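Local coordinates for alanine racemase (Acinetobacter baumannii, PDB 4QHR), which belongs to the alanine racemase family and joins an N-terminal TIM barrel to a C-terminal domain built mainly of beta strands, forming a two-chain assembly, at residues V81-M87 against W107-H111; K94-H100 against G119-K125; M264-V269 against M304-T310; F286-D290 against T318-L322. All blocks are in the same frame, centred on the assembly; numbering follows the deposited sequence.

Interaction 1: V81-M87 against W107-H111; sequences VFSEDEM and WLIKH
E84 lies across the indole of W107, its CB 3.6 Å from the centroid of the five-membered ring and only 4° off the normal, a CH-pi contact over the face. CG sits anti to the backbone N (chi1 -170°) and the chain stays extended, which carries the carboxylate along the indole toward the end of the helix, OE1 still beside W107 CD1. There OE2 receives K110 NZ on its syn lone pair at 2.6 Å, a salt bridge, while H111 CE1 brings the edge of its ring to 3.1 Å from the same oxygen. Over the face of that imidazole stands M87 CB, 3.8 Å from the centroid. On the indole's benzene edge V81 CG2 meets CE3 of W107 at 3.6 Å. In TIM-barrel terms, the loop leading from strand 75-77 into helix 87-92 packs on helix 102-110, which follows strand 95-99. The H111 ring is fixed by its own helix: ND1 gives W107 O a bond of 2.9 Å close to the ring plane, and H111 N reaches the same oxygen from the other face of the carbonyl plane. Further out, E86 OE2 takes F82 N at 3.0 Å and also M1 N of the second subunit, while Y115 packs on both M87 and L108.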
loop_
_atom_site.group_PDB
_atom_site.type_symbol
_atom_site.label_atom_id
_atom_site.label_comp_id
_atom_site.label_asym_id
_atom_site.label_seq_id
_atom_site.Cartn_x
_atom_site.Cartn_y
_atom_site.Cartn_z
ATOM N N VAL A 81 3.043 -22.613 13.079
ATOM C CA VAL A 81 1.596 -22.408 13.275
ATOM C C VAL A 81 1.354 -21.429 14.424
ATOM O O VAL A 81 2.150 -21.372 15.394
ATOM C CB VAL A 81 0.839 -23.717 13.457
ATOM C CG1 VAL A 81 1.090 -24.614 12.238
ATOM C CG2 VAL A 81 1.213 -24.420 14.739
ATOM N N PHE A 82 0.238 -20.709 14.307
ATOM C CA PHE A 82 -0.173 -19.692 15.267
ATOM C C PHE A 82 -1.199 -20.234 16.272
ATOM O O PHE A 82 -1.343 -19.701 17.358
ATOM C CB PHE A 82 -0.698 -18.429 14.509
ATOM C CG PHE A 82 0.310 -17.859 13.560
ATOM C CD1 PHE A 82 0.401 -18.344 12.276
ATOM C CD2 PHE A 82 1.239 -16.879 13.984
ATOM C CE1 PHE A 82 1.365 -17.859 11.407
ATOM C CE2 PHE A 82 2.182 -16.368 13.122
ATOM C CZ PHE A 82 2.252 -16.851 11.827
ATOM N N SER A 83 -1.898 -21.291 15.922
ATOM C CA SER A 83 -2.836 -21.944 16.828
ATOM C C SER A 83 -2.735 -23.444 16.577
ATOM O O SER A 83 -2.437 -23.887 15.434
ATOM C CB SER A 83 -4.270 -21.378 16.629
ATOM O OG SER A 83 -4.778 -21.655 15.322
ATOM N N GLU A 84 -3.023 -24.255 17.601
ATOM C CA GLU A 84 -2.874 -25.723 17.451
ATOM C C GLU A 84 -3.749 -26.306 16.343
ATOM O O GLU A 84 -3.335 -27.240 15.635
ATOM C CB GLU A 84 -3.141 -26.469 18.750
ATOM C CG GLU A 84 -2.758 -27.933 18.650
ATOM C CD GLU A 84 -3.250 -28.728 19.818
ATOM O OE1 GLU A 84 -3.501 -28.127 20.900
ATOM O OE2 GLU A 84 -3.376 -29.965 19.647
ATOM N N ASP A 85 -4.944 -25.745 16.170
ATOM C CA ASP A 85 -5.856 -26.299 15.142
ATOM C C ASP A 85 -5.330 -26.182 13.713
ATOM O O ASP A 85 -5.912 -26.724 12.806
ATOM C CB ASP A 85 -7.280 -25.743 15.292
ATOM C CG ASP A 85 -7.391 -24.268 14.994
ATOM O OD1 ASP A 85 -6.411 -23.589 14.620
ATOM O OD2 ASP A 85 -8.539 -23.754 15.184
ATOM N N GLU A 86 -4.240 -25.464 13.497
ATOM C CA GLU A 86 -3.570 -25.484 12.190
ATOM C C GLU A 86 -2.786 -26.734 11.932
ATOM O O GLU A 86 -2.519 -27.047 10.771
ATOM C CB GLU A 86 -2.631 -24.277 12.020
ATOM C CG GLU A 86 -3.287 -22.905 12.153
ATOM C CD GLU A 86 -2.233 -21.799 12.127
ATOM O OE1 GLU A 86 -1.286 -21.931 11.327
ATOM O OE2 GLU A 86 -2.336 -20.820 12.870
ATOM N N MET A 87 -2.388 -27.467 12.978
ATOM C CA MET A 87 -1.577 -28.663 12.792
ATOM C C MET A 87 -2.168 -29.740 11.861
ATOM O O MET A 87 -1.434 -30.224 10.989
ATOM C CB MET A 87 -1.176 -29.301 14.150
ATOM C CG MET A 87 -0.159 -28.452 14.926
ATOM S SD MET A 87 1.382 -28.141 14.030
ATOM C CE MET A 87 1.967 -29.808 13.860
ATOM N N TRP A 107 2.860 -28.562 20.601
ATOM C CA TRP A 107 1.848 -28.974 19.608
ATOM C C TRP A 107 2.370 -30.003 18.589
ATOM O O TRP A 107 1.642 -30.914 18.166
ATOM C CB TRP A 107 1.319 -27.772 18.859
ATOM C CG TRP A 107 0.629 -26.753 19.720
ATOM C CD1 TRP A 107 0.036 -26.946 20.938
ATOM C CD2 TRP A 107 0.446 -25.353 19.399
ATOM N NE1 TRP A 107 -0.477 -25.750 21.409
ATOM C CE2 TRP A 107 -0.258 -24.768 20.473
ATOM C CE3 TRP A 107 0.807 -24.549 18.302
ATOM C CZ2 TRP A 107 -0.609 -23.417 20.480
ATOM C CZ3 TRP A 107 0.461 -23.205 18.320
ATOM C CH2 TRP A 107 -0.248 -22.665 19.400
ATOM N N LEU A 108 3.620 -29.840 18.179
ATOM C CA LEU A 108 4.240 -30.718 17.187
ATOM C C LEU A 108 4.412 -32.121 17.752
ATOM O O LEU A 108 4.095 -33.124 17.098
ATOM C CB LEU A 108 5.600 -30.175 16.778
ATOM C CG LEU A 108 6.319 -31.075 15.785
ATOM C CD1 LEU A 108 5.612 -31.105 14.409
ATOM C CD2 LEU A 108 7.723 -30.606 15.653
ATOM N N ILE A 109 4.940 -32.218 18.958
ATOM C CA ILE A 109 5.064 -33.547 19.618
ATOM C C ILE A 109 3.706 -34.206 19.766
ATOM O O ILE A 109 3.544 -35.391 19.507
ATOM C CB ILE A 109 5.685 -33.420 21.025
ATOM C CG1 ILE A 109 7.133 -32.974 20.941
ATOM C CG2 ILE A 109 5.522 -34.739 21.829
ATOM C CD1 ILE A 109 8.056 -33.884 20.195
ATOM N N LYS A 110 2.733 -33.425 20.174
ATOM C CA LYS A 110 1.369 -33.879 20.224
ATOM C C LYS A 110 0.920 -34.528 18.929
ATOM O O LYS A 110 0.237 -35.546 18.997
ATOM C CB LYS A 110 0.432 -32.740 20.597
ATOM C CG LYS A 110 -1.026 -33.136 20.798
ATOM C CD LYS A 110 -1.684 -32.404 21.979
ATOM C CE LYS A 110 -3.177 -32.744 22.097
ATOM N NZ LYS A 110 -4.037 -31.983 21.135
ATOM N N HIS A 111 1.272 -33.951 17.769
ATOM C CA HIS A 111 0.899 -34.499 16.459
ATOM C C HIS A 111 2.039 -35.242 15.745
ATOM O O HIS A 111 2.013 -35.394 14.535
ATOM C CB HIS A 111 0.379 -33.385 15.544
ATOM C CG HIS A 111 -0.863 -32.737 16.056
ATOM N ND1 HIS A 111 -0.829 -31.705 16.964
ATOM C CD2 HIS A 111 -2.167 -33.010 15.836
ATOM C CE1 HIS A 111 -2.066 -31.347 17.264
ATOM N NE2 HIS A 111 -2.894 -32.117 16.587
#

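Interaction 2: K94-H100 against G119-K125; sequences KFECVIH and GLKVWVK
E96 and K121 meet because one side chain reaches straight out and the other folds. E96 CG is anti to its carbonyl carbon (chi1 -65°) with an extended chain beyond, whereas K121 bends at its last two torsions and swings its ammonium back to the carboxylate. OE2 takes K121 NZ on the syn lone pair at 2.9 Å and K121 N, also at 2.9 Å, from well above the carboxylate plane; NZ adds a weak bond to OE1. W123 NE1 reaches OE1 at 2.7 Å almost straight (174°), the oxygen lying in the indole plane. Farther along, the strands pair in parallel: W123 N to C97 O at 3.0 Å, I99 N to W123 O at 2.8 Å, K125 N to I99 O at 3.1 Å. Where they part, Y115 OH links C97 N and K121 O. V98 CG2 presses on W123 CB at 3.5 Å, on the face where Y207 meets the indole; I99 CG1 touches V122 CG2 at 4.0 Å on the other, toward helix 139-149. These are neighbouring TIM-barrel strands, joined by a beta-alpha-beta crossover through helices 102-110 and 112-117. With a lysine and two N-H groups supplied to its two oxygens, the buried E96 carboxylate probably stays ionised, and the grip leaves its plane little freedom to turn.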
loop_
_atom_site.group_PDB
_atom_site.type_symbol
_atom_site.label_atom_id
_atom_site.label_comp_id
_atom_site.label_asym_id
_atom_site.label_seq_id
_atom_site.Cartn_x
_atom_site.Cartn_y
_atom_site.Cartn_z
ATOM N N LYS A 94 0.670 -31.335 3.588
ATOM C CA LYS A 94 2.126 -31.491 3.519
ATOM C C LYS A 94 2.930 -30.162 3.597
ATOM O O LYS A 94 3.812 -29.885 2.757
ATOM C CB LYS A 94 2.534 -32.261 2.286
ATOM C CG LYS A 94 2.035 -33.700 2.319
ATOM C CD LYS A 94 2.504 -34.431 1.071
ATOM C CE LYS A 94 2.192 -35.920 1.165
ATOM N NZ LYS A 94 1.734 -36.409 -0.181
ATOM N N PHE A 95 2.629 -29.380 4.614
ATOM C CA PHE A 95 3.342 -28.147 4.906
ATOM C C PHE A 95 4.324 -28.409 6.053
ATOM O O PHE A 95 3.922 -28.776 7.165
ATOM C CB PHE A 95 2.368 -27.062 5.374
ATOM C CG PHE A 95 1.384 -26.589 4.358
ATOM C CD1 PHE A 95 1.530 -26.813 3.040
ATOM C CD2 PHE A 95 0.310 -25.853 4.769
ATOM C CE1 PHE A 95 0.622 -26.362 2.134
ATOM C CE2 PHE A 95 -0.619 -25.374 3.863
ATOM C CZ PHE A 95 -0.455 -25.629 2.552
ATOM N N GLU A 96 5.617 -28.228 5.823
ATOM C CA GLU A 96 6.568 -28.401 6.878
ATOM C C GLU A 96 6.521 -27.139 7.741
ATOM O O GLU A 96 6.383 -26.040 7.213
ATOM C CB GLU A 96 7.964 -28.601 6.320
ATOM C CG GLU A 96 8.071 -29.894 5.527
ATOM C CD GLU A 96 9.457 -30.189 5.054
ATOM O OE1 GLU A 96 10.286 -29.249 4.975
ATOM O OE2 GLU A 96 9.718 -31.390 4.827
ATOM N N CYS A 97 6.685 -27.320 9.041
ATOM C CA CYS A 97 6.582 -26.236 9.989
ATOM C C CYS A 97 7.900 -25.859 10.577
ATOM O O CYS A 97 8.655 -26.722 11.018
ATOM C CB CYS A 97 5.663 -26.615 11.153
ATOM S SG CYS A 97 3.975 -26.866 10.625
ATOM N N VAL A 98 8.150 -24.554 10.598
ATOM C CA VAL A 98 9.109 -23.999 11.495
ATOM C C VAL A 98 8.543 -24.088 12.912
ATOM O O VAL A 98 7.348 -23.852 13.126
ATOM C CB VAL A 98 9.420 -22.529 11.168
ATOM C CG1 VAL A 98 9.861 -21.770 12.400
ATOM C CG2 VAL A 98 10.505 -22.468 10.117
ATOM N N ILE A 99 9.381 -24.440 13.887
ATOM C CA ILE A 99 9.044 -24.171 15.271
ATOM C C ILE A 99 10.076 -23.188 15.841
ATOM O O ILE A 99 11.278 -23.267 15.563
ATOM C CB ILE A 99 8.913 -25.454 16.162
ATOM C CG1 ILE A 99 10.235 -26.177 16.336
ATOM C CG2 ILE A 99 7.816 -26.367 15.631
ATOM C CD1 ILE A 99 10.239 -27.205 17.456
ATOM N N HIS A 100 9.586 -22.235 16.613
ATOM C CA HIS A 100 10.453 -21.198 17.163
ATOM C C HIS A 100 10.253 -20.985 18.683
ATOM O O HIS A 100 11.002 -20.238 19.275
ATOM C CB HIS A 100 10.317 -19.872 16.385
ATOM C CG HIS A 100 8.945 -19.288 16.452
ATOM N ND1 HIS A 100 8.481 -18.620 17.566
ATOM C CD2 HIS A 100 7.928 -19.297 15.554
ATOM C CE1 HIS A 100 7.242 -18.228 17.342
ATOM N NE2 HIS A 100 6.868 -18.660 16.145
ATOM N N GLY A 119 6.077 -37.532 6.152
ATOM C CA GLY A 119 7.379 -37.326 5.600
ATOM C C GLY A 119 7.873 -35.922 5.805
ATOM O O GLY A 119 8.739 -35.484 5.082
ATOM N N LEU A 120 7.332 -35.218 6.796
ATOM C CA LEU A 120 7.557 -33.758 6.906
ATOM C C LEU A 120 8.692 -33.515 7.852
ATOM O O LEU A 120 8.693 -34.060 8.979
ATOM C CB LEU A 120 6.298 -33.038 7.419
ATOM C CG LEU A 120 5.079 -33.178 6.504
ATOM C CD1 LEU A 120 3.819 -32.672 7.243
ATOM C CD2 LEU A 120 5.263 -32.437 5.188
ATOM N N LYS A 121 9.628 -32.672 7.427
ATOM C CA LYS A 121 10.689 -32.232 8.302
ATOM C C LYS A 121 10.180 -31.136 9.175
ATOM O O LYS A 121 9.153 -30.490 8.877
ATOM C CB LYS A 121 11.929 -31.744 7.538
ATOM C CG LYS A 121 12.446 -32.724 6.476
ATOM C CD LYS A 121 13.608 -32.201 5.636
ATOM C CE LYS A 121 13.289 -30.990 4.808
ATOM N NZ LYS A 121 12.345 -31.229 3.662
ATOM N N VAL A 122 10.886 -30.906 10.269
ATOM C CA VAL A 122 10.574 -29.795 11.149
ATOM C C VAL A 122 11.766 -28.853 11.068
ATOM O O VAL A 122 12.940 -29.299 11.156
ATOM C CB VAL A 122 10.254 -30.247 12.582
ATOM C CG1 VAL A 122 11.286 -31.178 13.105
ATOM C CG2 VAL A 122 10.114 -29.046 13.525
ATOM N N TRP A 123 11.477 -27.583 10.847
ATOM C CA TRP A 123 12.498 -26.547 10.759
ATOM C C TRP A 123 12.642 -25.884 12.140
ATOM O O TRP A 123 11.692 -25.335 12.660
ATOM C CB TRP A 123 12.171 -25.536 9.652
ATOM C CG TRP A 123 12.131 -26.132 8.291
ATOM C CD1 TRP A 123 11.302 -27.142 7.865
ATOM C CD2 TRP A 123 12.885 -25.733 7.151
ATOM N NE1 TRP A 123 11.546 -27.420 6.542
ATOM C CE2 TRP A 123 12.495 -26.558 6.076
ATOM C CE3 TRP A 123 13.862 -24.751 6.934
ATOM C CZ2 TRP A 123 13.058 -26.447 4.806
ATOM C CZ3 TRP A 123 14.429 -24.630 5.704
ATOM C CH2 TRP A 123 14.021 -25.457 4.628
ATOM N N VAL A 124 13.811 -26.001 12.753
ATOM C CA VAL A 124 13.998 -25.534 14.135
ATOM C C VAL A 124 14.777 -24.247 14.057
ATOM O O VAL A 124 15.955 -24.231 13.657
ATOM C CB VAL A 124 14.709 -26.580 15.005
ATOM C CG1 VAL A 124 14.819 -26.074 16.424
ATOM C CG2 VAL A 124 13.971 -27.921 14.960
ATOM N N LYS A 125 14.125 -23.163 14.461
ATOM C CA LYS A 125 14.627 -21.802 14.267
ATOM C C LYS A 125 15.490 -21.377 15.465
ATOM O O LYS A 125 15.069 -21.453 16.587
ATOM C CB LYS A 125 13.431 -20.852 14.066
ATOM C CG LYS A 125 13.673 -19.322 13.999
ATOM C CD LYS A 125 14.598 -18.856 12.886
ATOM C CE LYS A 125 14.327 -17.395 12.426
ATOM N NZ LYS A 125 14.983 -16.389 13.294
#

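Interaction 3: M264-V269 against M304-T310; sequences MDIAIV and MIAIDVT
A267 and I307 form the middle of the tight part of this contact, a hydrogen-bonded antiparallel pair with A267 N to I307 O at 2.9 Å and I307 N to A267 O at 3.0 Å. Their side chains share a face with V269, I305 and V309. I307 CG1 stands between its backbone N and carbonyl carbon (chi1 62°), which sets it 3.8 Å from A267 CB and lets CD1 run on to V269 CG2 at 3.6 Å. I305 CG1 closes on V269 CB at 3.7 Å. V287 and I289, from a strand further round the same curled sheet, pack on I307. On the other face I268 CG2 rests on M304 SD, and both side chains pack against R132 of the second subunit. The end near T310 is more open and more polar. D265 N donates to T310 OG1 at 3.0 Å, and that hydroxyl in turn donates a hydrogen bond to D308 OD1 at 2.7 Å. The same OD1 also accepts T310 N, an Asx turn that bends the chain out of the strand, while the D265 carboxylate turns to H245. Strand 264-269, flanked by 234-246 and 305-308, belongs to the curled, largely antiparallel sheet of the C-terminal domain.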
loop_
_atom_site.group_PDB
_atom_site.type_symbol
_atom_site.label_atom_id
_atom_site.label_comp_id
_atom_site.label_asym_id
_atom_site.label_seq_id
_atom_site.Cartn_x
_atom_site.Cartn_y
_atom_site.Cartn_z
ATOM N N MET A 264 7.554 26.364 -17.585
ATOM C CA MET A 264 7.695 24.932 -17.771
ATOM C C MET A 264 6.413 24.219 -18.161
ATOM O O MET A 264 5.321 24.762 -18.040
ATOM C CB MET A 264 8.305 24.311 -16.507
ATOM C CG MET A 264 7.513 24.432 -15.238
ATOM S SD MET A 264 8.524 24.004 -13.806
ATOM C CE MET A 264 8.571 22.241 -13.842
ATOM N N ASP A 265 6.590 23.000 -18.651
ATOM C CA ASP A 265 5.500 22.104 -19.041
ATOM C C ASP A 265 5.386 21.016 -17.969
ATOM O O ASP A 265 6.376 20.450 -17.572
ATOM C CB ASP A 265 5.791 21.525 -20.427
ATOM C CG ASP A 265 5.995 22.620 -21.451
ATOM O OD1 ASP A 265 5.064 23.411 -21.585
ATOM O OD2 ASP A 265 7.083 22.721 -22.058
ATOM N N ILE A 266 4.167 20.789 -17.513
ATOM C CA ILE A 266 3.822 19.864 -16.443
ATOM C C ILE A 266 2.895 18.862 -17.042
ATOM O O ILE A 266 2.049 19.228 -17.832
ATOM C CB ILE A 266 3.017 20.599 -15.350
ATOM C CG1 ILE A 266 3.910 21.662 -14.700
ATOM C CG2 ILE A 266 2.520 19.635 -14.284
ATOM C CD1 ILE A 266 5.261 21.150 -14.226
ATOM N N ALA A 267 3.053 17.599 -16.684
ATOM C CA ALA A 267 2.015 16.618 -17.021
ATOM C C ALA A 267 1.433 16.031 -15.719
ATOM O O ALA A 267 2.149 15.852 -14.735
ATOM C CB ALA A 267 2.593 15.529 -17.870
ATOM N N ILE A 268 0.135 15.737 -15.751
ATOM C CA ILE A 268 -0.494 15.029 -14.677
ATOM C C ILE A 268 -0.607 13.560 -15.089
ATOM O O ILE A 268 -0.999 13.217 -16.225
ATOM C CB ILE A 268 -1.849 15.625 -14.288
ATOM C CG1 ILE A 268 -1.727 17.127 -14.016
ATOM C CG2 ILE A 268 -2.420 14.888 -13.073
ATOM C CD1 ILE A 268 -0.705 17.511 -12.952
ATOM N N VAL A 269 -0.253 12.683 -14.141
ATOM C CA VAL A 269 -0.220 11.265 -14.380
ATOM C C VAL A 269 -1.252 10.561 -13.499
ATOM O O VAL A 269 -1.451 10.952 -12.345
ATOM C CB VAL A 269 1.173 10.713 -14.035
ATOM C CG1 VAL A 269 1.207 9.215 -14.174
ATOM C CG2 VAL A 269 2.220 11.344 -14.959
ATOM N N MET A 304 -3.264 11.125 -8.239
ATOM C CA MET A 304 -2.519 11.829 -9.279
ATOM C C MET A 304 -1.148 12.296 -8.799
ATOM O O MET A 304 -0.978 12.556 -7.602
ATOM C CB MET A 304 -3.279 13.065 -9.688
ATOM C CG MET A 304 -4.427 12.811 -10.608
ATOM S SD MET A 304 -5.389 14.319 -10.910
ATOM C CE MET A 304 -6.396 14.479 -9.438
ATOM N N ILE A 305 -0.211 12.365 -9.750
ATOM C CA ILE A 305 1.075 13.016 -9.542
ATOM C C ILE A 305 1.345 13.993 -10.681
ATOM O O ILE A 305 0.756 13.888 -11.793
ATOM C CB ILE A 305 2.285 12.002 -9.376
ATOM C CG1 ILE A 305 2.589 11.269 -10.687
ATOM C CG2 ILE A 305 2.039 11.053 -8.251
ATOM C CD1 ILE A 305 3.745 10.282 -10.662
ATOM N N ALA A 306 2.265 14.943 -10.409
ATOM C CA ALA A 306 2.716 15.881 -11.428
ATOM C C ALA A 306 4.206 15.637 -11.741
ATOM O O ALA A 306 4.996 15.358 -10.832
ATOM C CB ALA A 306 2.491 17.305 -10.963
ATOM N N ILE A 307 4.565 15.742 -13.024
ATOM C CA ILE A 307 5.915 15.556 -13.495
ATOM C C ILE A 307 6.314 16.736 -14.384
ATOM O O ILE A 307 5.464 17.339 -15.077
ATOM C CB ILE A 307 6.090 14.216 -14.235
ATOM C CG1 ILE A 307 5.229 14.161 -15.453
ATOM C CG2 ILE A 307 5.717 13.008 -13.326
ATOM C CD1 ILE A 307 5.295 12.803 -16.096
ATOM N N ASP A 308 7.595 17.077 -14.326
ATOM C CA ASP A 308 8.158 18.091 -15.193
ATOM C C ASP A 308 8.529 17.438 -16.508
ATOM O O ASP A 308 9.445 16.626 -16.551
ATOM C CB ASP A 308 9.384 18.707 -14.523
ATOM C CG ASP A 308 10.099 19.701 -15.401
ATOM O OD1 ASP A 308 9.590 20.043 -16.465
ATOM O OD2 ASP A 308 11.192 20.153 -14.965
ATOM N N VAL A 309 7.817 17.819 -17.569
ATOM C CA VAL A 309 8.035 17.274 -18.897
ATOM C C VAL A 309 8.632 18.308 -19.841
ATOM O O VAL A 309 8.659 18.084 -21.045
ATOM C CB VAL A 309 6.761 16.682 -19.519
ATOM C CG1 VAL A 309 6.378 15.408 -18.761
ATOM C CG2 VAL A 309 5.604 17.680 -19.562
ATOM N N THR A 310 9.101 19.417 -19.304
ATOM C CA THR A 310 9.707 20.467 -20.126
ATOM C C THR A 310 10.663 19.888 -21.194
ATOM O O THR A 310 10.537 20.224 -22.386
ATOM C CB THR A 310 10.387 21.543 -19.254
ATOM O OG1 THR A 310 9.431 22.037 -18.312
ATOM C CG2 THR A 310 10.871 22.728 -20.148
#

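Interaction 4: F286-D290 against T318-L322; sequences FVAID and TQVEL
One antiparallel bridge joins strands 286-289 and 319-321 in the C-terminal beta domain, between A288 and E321. A288 N meets E321 O at 3.0 Å and E321 N meets A288 O at 2.9 Å. The strand axes lie at 136°, so the backbones splay and water takes over at each end: one molecule donates to F286 O and L322 O, another accepts from D290 N and donates to Q319 O. On the face that carries V287, I289 and V320, the branched side chains interlock. V320 straddles its neighbours: with CG1 anti to the backbone N (chi1 175°), that methyl touches V287 CG2 at 3.6 Å while CG2 meets I289 CD1, also at 3.6 Å. The V287 and L322 side chains lie side by side, pointing the same way, with CG1 of V287 3.7 Å from CD2 of L322. I289 CG2 crosses T318 CG2 at 3.6 Å; the threonine hydroxyl instead binds K315 N. The bridging pair faces the other side, where A288 CB lies 3.9 Å from E321 CB and the glutamate's oxygens go to H326 and R327 N. Because 319-321 also pairs with 234-246, and 286-289 with 292-297, this bridge brings together the two ends of a run of strands that passes through 264-269 and 305-308, the arrangement of a closed, mostly antiparallel beta barrel around an apolar interior.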
loop_
_atom_site.group_PDB
_atom_site.type_symbol
_atom_site.label_atom_id
_atom_site.label_comp_id
_atom_site.label_asym_id
_atom_site.label_seq_id
_atom_site.Cartn_x
_atom_site.Cartn_y
_atom_site.Cartn_z
ATOM N N PHE A 286 12.027 10.464 -9.668
ATOM C CA PHE A 286 11.851 10.542 -11.097
ATOM C C PHE A 286 10.928 9.428 -11.563
ATOM O O PHE A 286 10.826 8.387 -10.908
ATOM C CB PHE A 286 13.219 10.425 -11.797
ATOM C CG PHE A 286 14.169 11.550 -11.444
ATOM C CD1 PHE A 286 14.952 11.445 -10.338
ATOM C CD2 PHE A 286 14.238 12.709 -12.217
ATOM C CE1 PHE A 286 15.804 12.498 -9.956
ATOM C CE2 PHE A 286 15.094 13.748 -11.861
ATOM C CZ PHE A 286 15.873 13.632 -10.708
ATOM N N VAL A 287 10.284 9.657 -12.701
ATOM C CA VAL A 287 9.639 8.606 -13.471
ATOM C C VAL A 287 10.381 8.442 -14.821
ATOM O O VAL A 287 11.160 9.322 -15.232
ATOM C CB VAL A 287 8.175 8.875 -13.727
ATOM C CG1 VAL A 287 7.428 9.065 -12.410
ATOM C CG2 VAL A 287 7.958 10.125 -14.615
ATOM N N ALA A 288 10.102 7.355 -15.521
ATOM C CA ALA A 288 10.745 7.082 -16.808
ATOM C C ALA A 288 9.707 7.240 -17.899
ATOM O O ALA A 288 8.615 6.637 -17.830
ATOM C CB ALA A 288 11.334 5.697 -16.818
ATOM N N ILE A 289 10.006 8.080 -18.882
ATOM C CA ILE A 289 9.088 8.348 -20.005
ATOM C C ILE A 289 9.930 8.544 -21.270
ATOM O O ILE A 289 10.859 9.353 -21.245
ATOM C CB ILE A 289 8.307 9.693 -19.839
ATOM C CG1 ILE A 289 7.525 9.717 -18.544
ATOM C CG2 ILE A 289 7.404 9.939 -21.063
ATOM C CD1 ILE A 289 6.777 11.007 -18.270
ATOM N N ASP A 290 9.594 7.833 -22.350
ATOM C CA ASP A 290 10.158 8.052 -23.691
ATOM C C ASP A 290 11.712 7.942 -23.652
ATOM O O ASP A 290 12.406 8.678 -24.368
ATOM C CB ASP A 290 9.685 9.430 -24.244
ATOM C CG ASP A 290 9.995 9.617 -25.760
ATOM O OD1 ASP A 290 9.733 8.697 -26.535
ATOM O OD2 ASP A 290 10.515 10.683 -26.171
ATOM N N THR A 318 0.385 9.277 -23.066
ATOM C CA THR A 318 1.764 8.777 -23.032
ATOM C C THR A 318 1.972 7.974 -21.752
ATOM O O THR A 318 1.509 8.383 -20.686
ATOM C CB THR A 318 2.767 9.906 -23.047
ATOM O OG1 THR A 318 2.792 10.475 -24.352
ATOM C CG2 THR A 318 4.144 9.493 -22.626
ATOM N N GLN A 319 2.667 6.849 -21.927
ATOM C CA GLN A 319 2.860 5.850 -20.909
ATOM C C GLN A 319 3.991 6.320 -20.028
ATOM O O GLN A 319 4.934 6.829 -20.497
ATOM C CB GLN A 319 3.167 4.462 -21.521
ATOM C CG GLN A 319 1.947 3.528 -21.574
ATOM C CD GLN A 319 2.343 2.062 -21.361
ATOM O OE1 GLN A 319 2.665 1.374 -22.331
ATOM N NE2 GLN A 319 2.315 1.569 -20.079
ATOM N N VAL A 320 3.845 6.144 -18.743
ATOM C CA VAL A 320 4.792 6.632 -17.759
ATOM C C VAL A 320 5.150 5.467 -16.805
ATOM O O VAL A 320 4.233 4.815 -16.261
ATOM C CB VAL A 320 4.158 7.761 -16.924
ATOM C CG1 VAL A 320 5.082 8.225 -15.792
ATOM C CG2 VAL A 320 3.809 8.936 -17.827
ATOM N N GLU A 321 6.442 5.193 -16.663
ATOM C CA GLU A 321 6.920 4.115 -15.827
ATOM C C GLU A 321 7.277 4.624 -14.442
ATOM O O GLU A 321 8.158 5.490 -14.287
ATOM C CB GLU A 321 8.135 3.438 -16.471
ATOM C CG GLU A 321 8.762 2.348 -15.588
ATOM C CD GLU A 321 9.970 1.703 -16.278
ATOM O OE1 GLU A 321 9.884 1.540 -17.519
ATOM O OE2 GLU A 321 10.984 1.421 -15.612
ATOM N N LEU A 322 6.619 4.078 -13.418
ATOM C CA LEU A 322 6.896 4.475 -12.047
ATOM C C LEU A 322 8.043 3.667 -11.494
ATOM O O LEU A 322 8.922 4.196 -10.830
ATOM C CB LEU A 322 5.648 4.354 -11.216
ATOM C CG LEU A 322 4.572 5.169 -11.920
ATOM C CD1 LEU A 322 3.254 4.559 -11.630
ATOM C CD2 LEU A 322 4.715 6.651 -11.595
HETATM O O HOH W 1 8.835 6.921 -9.764
HETATM O O HOH W 2 6.869 6.351 -22.673
#

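The four contacts form two neighbouring pairs in two domains. Interactions 1 and 2, centres 11 Å apart, both lie in the TIM barrel: strand 95-99 runs into helix 102-110, their segments alternate along the chain, and L108 CD2 of the first packs on V122 CG2 of the second at 3.6 Å. Interactions 3 and 4 follow later in the sequence, again interleaved and 11 Å between centres, and share the interior of the C-terminal beta domain, where V269 CG2 lies 4.1 Å from V320 CG2 and I305 meets L322. Between the pairs, centres are 45 to 55 Å apart and no atoms touch. Interactions 1, 2 and 3 each also reach the second subunit, so both domains take part in the dimer.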